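Local coordinates for FAD-dependent oxidoreductase (Actinomadura kijaniata, PDB 4KCF), which probably catalyses the flavin-dependent N-oxygenation of a dTDP-linked 3-amino sugar on the way to kijanose, the nitrosugar of kijanimicin, at residues A[193-198]-A[213-218]; A[263-268]-A[422-427]; A[51-56]-A[68-73]. All coordinates share one frame; numbering follows the deposited sequence.

Contact 1: residues A[193-198]-A[213-218]; sequences GTHFVI and SPVVTR
Phe196 and Val216 exchange a reciprocal pair of backbone hydrogen bonds, Phe196 N to Val216 O at 2.8 Å and Val216 N to Phe196 O at 2.9 Å, which fixes them as an antiparallel hydrogen-bonded pair. Ile198 N donates to Pro214 O, while His195–Thr217 and Val197–Val215 form the intervening non-hydrogen-bonded pairs. Past the strand ends, Arg218 N reaches Thr194 O, and its guanidinium adds a side-chain bond beyond the strand pairs: NH2 meets Gly193 O at 3.0 Å on a carbonyl lone pair, close to the guanidinium plane. Arg218 CG lies anti to N (chi1 -169°), and the chain, extended to NE, runs on past Gly193; NH2 also binds Ala190 O.

Apolar packing divides between the two faces. With Phe196 and Val216 goes Ile198, whose CG1 meets Val216 CG2 at 3.8 Å; strands 178-187 and 240-244 cover this side. On the other face, Val197 CG2 and Val215 CG2 are 4.2 Å apart, and Thr217 CG2 makes an off-centre CH-pi contact with the His195 ring, whose ND1 is hydrogen-bonded to Thr194 OG1. Val197 also touches the bound dTDP-sugar. This is an antiparallel beta hairpin in the beta domain of the acyl-CoA dehydrogenase fold.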
loop_
_atom_site.group_PDB
_atom_site.type_symbol
_atom_site.label_atom_id
_atom_site.label_comp_id
_atom_site.label_asym_id
_atom_site.label_seq_id
_atom_site.Cartn_x
_atom_site.Cartn_y
_atom_site.Cartn_z
ATOM N N GLY A 193 -12.000 -2.286 -9.330
ATOM C CA GLY A 193 -10.803 -2.760 -9.994
ATOM C C GLY A 193 -11.118 -3.356 -11.364
ATOM O O GLY A 193 -12.099 -4.094 -11.538
ATOM N N THR A 194 -10.259 -3.102 -12.347
ATOM C CA THR A 194 -10.515 -3.675 -13.668
ATOM C C THR A 194 -9.518 -4.806 -13.842
ATOM O O THR A 194 -9.731 -5.686 -14.667
ATOM C CB THR A 194 -10.334 -2.616 -14.783
ATOM O OG1 THR A 194 -8.980 -2.157 -14.741
ATOM C CG2 THR A 194 -11.274 -1.424 -14.577
ATOM N N HIS A 195 -8.428 -4.762 -13.079
ATOM C CA HIS A 195 -7.314 -5.693 -13.201
ATOM C C HIS A 195 -6.855 -6.111 -11.807
ATOM O O HIS A 195 -6.786 -5.266 -10.886
ATOM C CB HIS A 195 -6.145 -4.981 -13.855
ATOM C CG HIS A 195 -6.300 -4.790 -15.336
ATOM N ND1 HIS A 195 -7.143 -3.845 -15.874
ATOM C CD2 HIS A 195 -5.730 -5.438 -16.385
ATOM C CE1 HIS A 195 -7.063 -3.902 -17.196
ATOM N NE2 HIS A 195 -6.226 -4.870 -17.534
ATOM N N PHE A 196 -6.540 -7.395 -11.667
ATOM C CA PHE A 196 -6.239 -7.943 -10.347
ATOM C C PHE A 196 -4.970 -8.763 -10.461
ATOM O O PHE A 196 -4.955 -9.807 -11.111
ATOM C CB PHE A 196 -7.392 -8.812 -9.848
ATOM C CG PHE A 196 -8.650 -8.034 -9.627
ATOM C CD1 PHE A 196 -9.010 -7.611 -8.357
ATOM C CD2 PHE A 196 -9.466 -7.678 -10.689
ATOM C CE1 PHE A 196 -10.158 -6.850 -8.164
ATOM C CE2 PHE A 196 -10.615 -6.918 -10.510
ATOM C CZ PHE A 196 -10.973 -6.515 -9.243
ATOM N N VAL A 197 -3.896 -8.273 -9.860
ATOM C CA VAL A 197 -2.656 -9.055 -9.850
ATOM C C VAL A 197 -2.654 -10.016 -8.660
ATOM O O VAL A 197 -2.601 -9.576 -7.493
ATOM C CB VAL A 197 -1.411 -8.160 -9.783
ATOM C CG1 VAL A 197 -0.153 -9.025 -9.657
ATOM C CG2 VAL A 197 -1.387 -7.188 -10.985
ATOM N N ILE A 198 -2.644 -11.306 -8.978
ATOM C CA ILE A 198 -2.970 -12.331 -8.012
ATOM C C ILE A 198 -1.732 -13.159 -7.702
ATOM O O ILE A 198 -1.063 -13.522 -8.658
ATOM C CB ILE A 198 -4.116 -13.211 -8.575
ATOM C CG1 ILE A 198 -5.409 -12.394 -8.769
ATOM C CG2 ILE A 198 -4.411 -14.396 -7.680
ATOM C CD1 ILE A 198 -5.859 -11.582 -7.577
ATOM N N SER A 213 2.279 -14.835 -10.778
ATOM C CA SER A 213 1.386 -13.698 -10.641
ATOM C C SER A 213 0.468 -13.568 -11.863
ATOM O O SER A 213 0.732 -12.729 -12.714
ATOM C CB SER A 213 2.137 -12.379 -10.381
ATOM O OG SER A 213 3.006 -12.466 -9.278
ATOM N N PRO A 214 -0.616 -14.366 -11.955
ATOM C CA PRO A 214 -1.595 -14.080 -13.017
ATOM C C PRO A 214 -2.250 -12.699 -12.861
ATOM O O PRO A 214 -2.432 -12.171 -11.748
ATOM C CB PRO A 214 -2.632 -15.191 -12.864
ATOM C CG PRO A 214 -2.460 -15.734 -11.499
ATOM C CD PRO A 214 -1.021 -15.497 -11.098
ATOM N N VAL A 215 -2.571 -12.076 -13.986
ATOM C CA VAL A 215 -3.345 -10.859 -13.960
ATOM C C VAL A 215 -4.738 -11.224 -14.449
ATOM O O VAL A 215 -4.840 -11.662 -15.573
ATOM C CB VAL A 215 -2.687 -9.817 -14.841
ATOM C CG1 VAL A 215 -3.493 -8.547 -14.757
ATOM C CG2 VAL A 215 -1.239 -9.653 -14.409
ATOM N N VAL A 216 -5.776 -11.061 -13.634
ATOM C CA VAL A 216 -7.157 -11.376 -13.922
ATOM C C VAL A 216 -7.920 -10.077 -14.234
ATOM O O VAL A 216 -7.848 -9.096 -13.480
ATOM C CB VAL A 216 -7.757 -12.060 -12.648
ATOM C CG1 VAL A 216 -9.157 -12.581 -12.899
ATOM C CG2 VAL A 216 -6.875 -13.199 -12.185
ATOM N N THR A 217 -8.684 -10.047 -15.324
ATOM C CA THR A 217 -9.494 -8.855 -15.619
ATOM C C THR A 217 -10.898 -9.044 -15.050
ATOM O O THR A 217 -11.315 -10.168 -14.777
ATOM C CB THR A 217 -9.568 -8.590 -17.124
ATOM O OG1 THR A 217 -10.081 -9.791 -17.716
ATOM C CG2 THR A 217 -8.175 -8.290 -17.699
ATOM N N ARG A 218 -11.623 -7.951 -14.856
ATOM C CA ARG A 218 -12.839 -8.020 -14.057
ATOM C C ARG A 218 -13.869 -8.900 -14.767
ATOM O O ARG A 218 -14.675 -9.545 -14.102
ATOM C CB ARG A 218 -13.397 -6.614 -13.772
ATOM C CG ARG A 218 -14.506 -6.579 -12.736
ATOM C CD ARG A 218 -15.172 -5.207 -12.557
ATOM N NE ARG A 218 -16.034 -5.384 -11.388
ATOM C CZ ARG A 218 -15.705 -5.074 -10.132
ATOM N NH1 ARG A 218 -16.558 -5.320 -9.147
ATOM N NH2 ARG A 218 -14.545 -4.489 -9.844
#

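Contact 2: residues A[263-268]-A[422-427]. With AKM ([(2R,4S,6R)-4-azanyl-4,6-dimethyl-5,5-bis(oxidanyl)oxan-2-yl] [[(2R,3S,5R)-5-[5-methyl-2,4-bis(oxidanylidene)pyrimidin-1-yl]-3-oxidanyl-oxolan-2-yl]methoxy-oxidanyl-phosphoryl] hydrogen phosphate), chain B.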
loop_
_atom_site.group_PDB
_atom_site.type_symbol
_atom_site.label_atom_id
_atom_site.label_comp_id
_atom_site.label_asym_id
_atom_site.label_seq_id
_atom_site.Cartn_x
_atom_site.Cartn_y
_atom_site.Cartn_z
ATOM N N ARG A 263 15.571 -19.760 -1.903
ATOM C CA ARG A 263 15.832 -18.517 -1.164
ATOM C C ARG A 263 16.655 -17.544 -2.017
ATOM O O ARG A 263 17.787 -17.838 -2.428
ATOM C CB ARG A 263 16.445 -18.795 0.221
ATOM C CG ARG A 263 15.793 -20.014 0.887
ATOM C CD ARG A 263 15.826 -20.115 2.411
ATOM N NE ARG A 263 16.982 -20.831 2.968
ATOM C CZ ARG A 263 18.123 -20.276 3.383
ATOM N NH1 ARG A 263 18.342 -18.963 3.320
ATOM N NH2 ARG A 263 19.083 -21.052 3.873
ATOM N N ASN A 264 16.054 -16.409 -2.359
ATOM C CA ASN A 264 16.838 -15.331 -2.930
ATOM C C ASN A 264 16.317 -14.042 -2.325
ATOM O O ASN A 264 15.183 -13.635 -2.546
ATOM C CB ASN A 264 16.802 -15.292 -4.458
ATOM C CG ASN A 264 15.389 -15.250 -5.004
ATOM O OD1 ASN A 264 14.460 -15.712 -4.337
ATOM N ND2 ASN A 264 15.212 -14.681 -6.197
ATOM N N ASP A 265 17.187 -13.421 -1.544
ATOM C CA ASP A 265 16.884 -12.187 -0.841
ATOM C C ASP A 265 16.606 -11.062 -1.828
ATOM O O ASP A 265 16.099 -10.004 -1.441
ATOM C CB ASP A 265 18.039 -11.865 0.111
ATOM C CG ASP A 265 18.047 -12.748 1.349
ATOM O OD1 ASP A 265 17.037 -13.412 1.680
ATOM O OD2 ASP A 265 19.081 -12.793 2.036
ATOM N N ALA A 266 16.927 -11.313 -3.100
ATOM C CA ALA A 266 16.780 -10.313 -4.133
ATOM C C ALA A 266 15.310 -9.934 -4.308
ATOM O O ALA A 266 15.022 -8.781 -4.623
ATOM C CB ALA A 266 17.416 -10.790 -5.458
ATOM N N VAL A 267 14.372 -10.853 -4.079
ATOM C CA VAL A 267 12.952 -10.516 -4.153
ATOM C C VAL A 267 12.503 -9.478 -3.129
ATOM O O VAL A 267 11.421 -8.900 -3.305
ATOM C CB VAL A 267 11.984 -11.698 -3.969
ATOM C CG1 VAL A 267 12.165 -12.682 -5.090
ATOM C CG2 VAL A 267 12.154 -12.374 -2.617
ATOM N N LEU A 268 13.300 -9.259 -2.085
ATOM C CA LEU A 268 12.921 -8.362 -0.974
ATOM C C LEU A 268 12.881 -6.943 -1.502
ATOM O O LEU A 268 12.095 -6.145 -0.988
ATOM C CB LEU A 268 13.788 -8.499 0.289
ATOM C CG LEU A 268 13.812 -9.886 0.958
ATOM C CD1 LEU A 268 14.887 -10.009 2.024
ATOM C CD2 LEU A 268 12.470 -10.274 1.551
ATOM N N ARG A 422 17.375 -17.853 6.808
ATOM C CA ARG A 422 15.932 -18.032 6.908
ATOM C C ARG A 422 15.338 -17.741 5.531
ATOM O O ARG A 422 15.926 -16.977 4.767
ATOM C CB ARG A 422 15.384 -16.990 7.890
ATOM C CG ARG A 422 14.449 -17.546 8.954
ATOM C CD ARG A 422 13.936 -16.427 9.870
ATOM N NE ARG A 422 13.545 -15.289 9.038
ATOM C CZ ARG A 422 12.297 -14.882 8.826
ATOM N NH1 ARG A 422 12.036 -13.854 8.021
ATOM N NH2 ARG A 422 11.304 -15.501 9.442
ATOM N N ASP A 423 14.178 -18.321 5.232
ATOM C CA ASP A 423 13.390 -17.963 4.051
ATOM C C ASP A 423 12.655 -16.676 4.419
ATOM O O ASP A 423 11.716 -16.694 5.221
ATOM C CB ASP A 423 12.435 -19.101 3.650
ATOM C CG ASP A 423 11.618 -18.819 2.378
ATOM O OD1 ASP A 423 10.838 -19.732 2.015
ATOM O OD2 ASP A 423 11.710 -17.745 1.731
ATOM N N ASN A 424 13.126 -15.568 3.844
ATOM C CA ASN A 424 12.579 -14.244 4.123
ATOM C C ASN A 424 11.453 -13.854 3.156
ATOM O O ASN A 424 10.949 -12.736 3.248
ATOM C CB ASN A 424 13.682 -13.171 4.102
ATOM C CG ASN A 424 14.783 -13.388 5.137
ATOM O OD1 ASN A 424 14.540 -13.466 6.339
ATOM N ND2 ASN A 424 16.023 -13.438 4.664
ATOM N N ASN A 425 11.062 -14.718 2.219
ATOM C CA ASN A 425 9.942 -14.382 1.330
ATOM C C ASN A 425 8.638 -14.850 2.005
ATOM O O ASN A 425 8.416 -16.061 2.097
ATOM C CB ASN A 425 10.140 -14.948 -0.091
ATOM C CG ASN A 425 9.117 -14.420 -1.110
ATOM O OD1 ASN A 425 8.080 -13.829 -0.775
ATOM N ND2 ASN A 425 9.405 -14.657 -2.386
ATOM N N TYR A 426 7.803 -13.923 2.483
ATOM C CA TYR A 426 6.545 -14.260 3.158
ATOM C C TYR A 426 5.514 -15.042 2.312
ATOM O O TYR A 426 4.756 -15.873 2.825
ATOM C CB TYR A 426 5.892 -13.011 3.757
ATOM C CG TYR A 426 5.172 -12.075 2.789
ATOM C CD1 TYR A 426 5.887 -11.206 1.972
ATOM C CD2 TYR A 426 3.772 -12.045 2.708
ATOM C CE1 TYR A 426 5.216 -10.348 1.102
ATOM C CE2 TYR A 426 3.083 -11.186 1.841
ATOM C CZ TYR A 426 3.825 -10.348 1.037
ATOM O OH TYR A 426 3.206 -9.470 0.183
ATOM N N MET A 427 5.452 -14.766 1.013
ATOM C CA MET A 427 4.604 -15.525 0.097
ATOM C C MET A 427 5.144 -16.941 -0.086
ATOM O O MET A 427 4.378 -17.897 -0.196
ATOM C CB MET A 427 4.519 -14.827 -1.257
ATOM C CG MET A 427 4.142 -13.368 -1.133
ATOM S SD MET A 427 3.754 -12.687 -2.751
ATOM C CE MET A 427 4.631 -11.135 -2.716
HETATM O O2P AKM B . 5.301 -7.180 -3.571
HETATM P P AKM B . 5.525 -8.010 -4.839
HETATM O O1P AKM B . 6.047 -9.409 -4.698
HETATM O OPP AKM B . 4.143 -8.151 -5.622
HETATM P P2 AKM B . 3.011 -7.050 -5.882
HETATM O O3P AKM B . 2.218 -7.628 -7.046
HETATM O O1 AKM B . 2.070 -7.135 -4.593
HETATM C C1 AKM B . 2.003 -6.162 -3.565
HETATM C C2 AKM B . 1.341 -6.761 -2.312
HETATM C C3 AKM B . 0.909 -5.645 -1.360
HETATM C C3M AKM B . 2.227 -5.275 -0.671
HETATM N N3 AKM B . -0.032 -6.146 -0.348
HETATM C C4 AKM B . 0.147 -4.507 -2.055
HETATM O O4A AKM B . -1.250 -4.820 -2.180
HETATM O O4B AKM B . 0.168 -3.331 -1.226
HETATM C C5 AKM B . 0.356 -4.311 -3.558
HETATM C C6 AKM B . 0.336 -2.916 -4.171
HETATM O O5 AKM B . 1.298 -5.131 -4.245
HETATM O O4P AKM B . 3.477 -5.611 -6.041
HETATM O "O5'" AKM B . 6.541 -7.173 -5.761
HETATM C "C5'" AKM B . 6.935 -7.784 -6.988
HETATM C "C4'" AKM B . 7.142 -6.597 -7.913
HETATM C "C3'" AKM B . 7.443 -6.991 -9.363
HETATM O "O3'" AKM B . 6.234 -6.880 -10.100
HETATM C "C2'" AKM B . 8.432 -5.955 -9.871
HETATM C "C1'" AKM B . 8.874 -5.175 -8.630
HETATM O "O4'" AKM B . 8.294 -5.859 -7.499
HETATM N N11 AKM B . 10.320 -5.034 -8.417
HETATM C C21 AKM B . 10.825 -3.814 -8.275
HETATM O O21 AKM B . 10.014 -2.735 -8.403
HETATM N N31 AKM B . 12.131 -3.583 -8.058
HETATM C C41 AKM B . 12.953 -4.641 -7.938
HETATM O O41 AKM B . 14.276 -4.480 -7.699
HETATM C C51 AKM B . 12.431 -6.015 -8.042
HETATM C C5A AKM B . 13.362 -7.185 -7.888
HETATM C C61 AKM B . 11.076 -6.144 -8.295
#
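Arg263 runs its aliphatic chain against the backbone of Asp423, with CD 3.6 Å from Asp423 CA and 3.7 Å from Asp423 CB. The bend at chi3 (-91°) then carries the guanidinium alongside Arg422, so that one face of the group lies against Arg422 N.

Asn264 opens a type I turn that closes at Val267. Within this turn, Asp265 makes a direct polar link: Asn424 ND2 donates to its OD1 at 3.2 Å along a fairly straight path (165°). The acceptor lies in the amide plane, whereas the donor comes from above the carboxylate plane. The two ends of the amide are thus engaged separately, since Asn424 OD1 accepts from Arg422 NH1 at 3.0 Å in the carbonyl plane, an arrangement that should fix the amide's rotation. The second carboxylate oxygen, Asp265 OD2, forms a salt bridge with Arg349.

Ala266 O lies 4.0 Å from the ligand's thymine methyl C5A. Val267 follows, with CG2 against Asn425 ND2 at 3.6 Å and the two side chains crossing at about a right angle. Asn425 OD1 accepts from Gln271 and, weakly, from Met427 N. Leu268 ends the segment by placing CD1 and CD2 each 4.0 Å from Asn424 CB, so its isopropyl fork packs on that methylene.

On the facing segment, Asp423 OD2 accepts from Asn425 N at 3.1 Å, forming an Asx turn, while the other oxygen, OD1, is hydrogen-bonded to Ser428 OG; Asn425 then occupies the N-cap of helix 426-431. The result is a turn and a capped helix start joined at the wall of the dTDP-sugar pocket, to which both Ala266 and Met427 belong.

Contact 3: residues A[51-56]-A[68-73]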
loop_
_atom_site.group_PDB
_atom_site.type_symbol
_atom_site.label_atom_id
_atom_site.label_comp_id
_atom_site.label_asym_id
_atom_site.label_seq_id
_atom_site.Cartn_x
_atom_site.Cartn_y
_atom_site.Cartn_z
ATOM N N PRO A 51 -11.257 18.251 -1.173
ATOM C CA PRO A 51 -12.553 18.633 -0.611
ATOM C C PRO A 51 -13.588 17.529 -0.813
ATOM O O PRO A 51 -14.388 17.237 0.076
ATOM C CB PRO A 51 -12.886 19.953 -1.343
ATOM C CG PRO A 51 -11.541 20.489 -1.864
ATOM C CD PRO A 51 -10.742 19.240 -2.146
ATOM N N ARG A 52 -13.574 16.837 -1.939
ATOM C CA ARG A 52 -14.472 15.679 -2.077
ATOM C C ARG A 52 -14.149 14.536 -1.104
ATOM O O ARG A 52 -15.031 13.927 -0.464
ATOM C CB ARG A 52 -14.325 15.070 -3.472
ATOM C CG ARG A 52 -15.293 13.901 -3.686
ATOM C CD ARG A 52 -15.018 13.252 -5.017
ATOM N NE ARG A 52 -15.359 14.135 -6.143
ATOM C CZ ARG A 52 -16.575 14.227 -6.687
ATOM N NH1 ARG A 52 -16.791 15.031 -7.721
ATOM N NH2 ARG A 52 -17.582 13.504 -6.212
ATOM N N ILE A 53 -12.857 14.206 -1.065
ATOM C CA ILE A 53 -12.367 13.080 -0.260
ATOM C C ILE A 53 -12.737 13.348 1.186
ATOM O O ILE A 53 -13.375 12.541 1.848
ATOM C CB ILE A 53 -10.845 12.874 -0.394
ATOM C CG1 ILE A 53 -10.539 12.305 -1.776
ATOM C CG2 ILE A 53 -10.360 11.943 0.710
ATOM C CD1 ILE A 53 -9.129 12.654 -2.263
ATOM N N ARG A 54 -12.326 14.513 1.659
ATOM C CA ARG A 54 -12.688 14.997 2.974
ATOM C C ARG A 54 -14.192 14.996 3.252
ATOM O O ARG A 54 -14.630 14.567 4.328
ATOM C CB ARG A 54 -12.065 16.386 3.078
ATOM C CG ARG A 54 -11.963 16.942 4.464
ATOM C CD ARG A 54 -10.811 17.926 4.525
ATOM N NE ARG A 54 -10.638 18.846 3.402
ATOM C CZ ARG A 54 -9.486 18.994 2.745
ATOM N NH1 ARG A 54 -9.380 19.868 1.749
ATOM N NH2 ARG A 54 -8.424 18.261 3.078
ATOM N N SER A 55 -14.998 15.414 2.275
ATOM C CA SER A 55 -16.426 15.537 2.520
ATOM C C SER A 55 -17.208 14.221 2.586
ATOM O O SER A 55 -18.139 14.120 3.375
ATOM C CB SER A 55 -17.057 16.592 1.583
ATOM O OG SER A 55 -18.462 16.398 1.480
ATOM N N THR A 56 -16.903 13.196 1.794
ATOM C CA THR A 56 -17.712 11.982 1.914
ATOM C C THR A 56 -17.069 10.959 2.895
ATOM O O THR A 56 -17.433 9.781 2.900
ATOM C CB THR A 56 -17.916 11.300 0.548
ATOM O OG1 THR A 56 -16.647 10.866 0.027
ATOM C CG2 THR A 56 -18.512 12.307 -0.432
ATOM N N THR A 68 -16.570 5.434 -4.819
ATOM C CA THR A 68 -16.256 5.248 -6.257
ATOM C C THR A 68 -16.153 6.605 -6.998
ATOM O O THR A 68 -15.284 6.857 -7.835
ATOM C CB THR A 68 -17.253 4.295 -7.000
ATOM O OG1 THR A 68 -18.467 5.024 -7.190
ATOM C CG2 THR A 68 -17.600 3.021 -6.227
ATOM N N ASP A 69 -16.998 7.556 -6.651
ATOM C CA ASP A 69 -16.914 8.858 -7.328
ATOM C C ASP A 69 -15.577 9.550 -7.100
ATOM O O ASP A 69 -15.106 10.328 -7.951
ATOM C CB ASP A 69 -18.027 9.785 -6.840
ATOM C CG ASP A 69 -18.049 9.952 -5.313
ATOM O OD1 ASP A 69 -17.778 11.067 -4.808
ATOM O OD2 ASP A 69 -18.359 8.965 -4.610
ATOM N N THR A 70 -14.940 9.254 -5.952
ATOM C CA THR A 70 -13.616 9.817 -5.725
ATOM C C THR A 70 -12.686 9.236 -6.769
ATOM O O THR A 70 -11.898 9.950 -7.386
ATOM C CB THR A 70 -13.098 9.471 -4.302
ATOM O OG1 THR A 70 -13.752 10.344 -3.382
ATOM C CG2 THR A 70 -11.618 9.664 -4.237
ATOM N N PHE A 71 -12.771 7.922 -6.957
ATOM C CA PHE A 71 -11.830 7.245 -7.863
ATOM C C PHE A 71 -12.157 7.536 -9.350
ATOM O O PHE A 71 -11.258 7.533 -10.190
ATOM C CB PHE A 71 -11.704 5.749 -7.530
ATOM C CG PHE A 71 -10.787 5.541 -6.358
ATOM C CD1 PHE A 71 -9.450 5.206 -6.567
ATOM C CD2 PHE A 71 -11.219 5.851 -5.066
ATOM C CE1 PHE A 71 -8.569 5.124 -5.487
ATOM C CE2 PHE A 71 -10.343 5.805 -3.977
ATOM C CZ PHE A 71 -9.019 5.422 -4.200
ATOM N N ASP A 72 -13.425 7.776 -9.673
ATOM C CA ASP A 72 -13.754 8.216 -11.058
ATOM C C ASP A 72 -13.011 9.527 -11.355
ATOM O O ASP A 72 -12.367 9.664 -12.408
ATOM C CB ASP A 72 -15.266 8.370 -11.332
ATOM C CG ASP A 72 -16.064 7.079 -11.137
ATOM O OD1 ASP A 72 -15.492 5.981 -11.349
ATOM O OD2 ASP A 72 -17.268 7.169 -10.758
ATOM N N ALA A 73 -13.086 10.470 -10.410
ATOM C CA ALA A 73 -12.440 11.764 -10.593
ATOM C C ALA A 73 -10.932 11.635 -10.729
ATOM O O ALA A 73 -10.382 12.275 -11.617
ATOM C CB ALA A 73 -12.815 12.764 -9.501
#
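Ile53 and Thr70 meet on the buried side of this helix pair, CG1 to CG2 at 3.8 Å, with their side chains crossing at about a right angle. Their CA atoms, 6.5 Å apart, are the nearest CA pair of the two segments. Thr70 holds its methyl CG2 opposite the backbone N and OG1 opposite the carbonyl carbon, which turns the methyl toward Ile53 and leaves the hydroxyl beside the aliphatic part of Arg52, OG1 lying 3.6 Å from CD. Thr113 of helix 111-133 touches both Ile53 and Thr70, and Ala109 of helix 96-109 also packs on Ile53, so this part of the interface continues into the surrounding helices.

The two segments run antiparallel at 168°, with their axes 10.0 Å apart at closest approach. They belong to the N-terminal helical domain of the acyl-CoA dehydrogenase fold, where helices 50-55 and 68-76 are separated in sequence by the short helix 57-63. The contact lies away from the flavin and sugar-nucleotide sites.

Toward solvent, the contact depends on a long side chain bridging a wider gap. Arg52 extends through CG and CD, then bends at chi3, and its NH2 forms a salt bridge with Asp69 OD1 at 2.8 Å. The carboxylate uses its anti lone pair, and the N-H...O angle of 143° shows a bent bond; the guanidinium and carboxylate planes are turned 67° apart. Asp69 O sits over one guanidinium face, offset toward its rim. Ala73 CB makes a looser approach, 4.4 Å from Arg52 NE, and also touches His49.

From the N terminus, contact 3 comes first, closing a short excursion through helix 57-63 and pairing two helices of the N-terminal domain. Contact 1 follows, closing the hairpin between strands 195-202 and 210-217 in the beta sheet of the middle domain. Contact 2 closes the longest loop: 153 residues, largely helical, separate its segments, and it brings the start of helix 267-273 to the start of helix 426-431, close to the end of the modelled chain. The three closures lie in series, neither nesting nor crossing. Contacts 2 and 3 lie on opposite sides of the chain's centre, their own centres about 38 Å apart, whereas contacts 1 and 2 both contribute to the dTDP-sugar pocket.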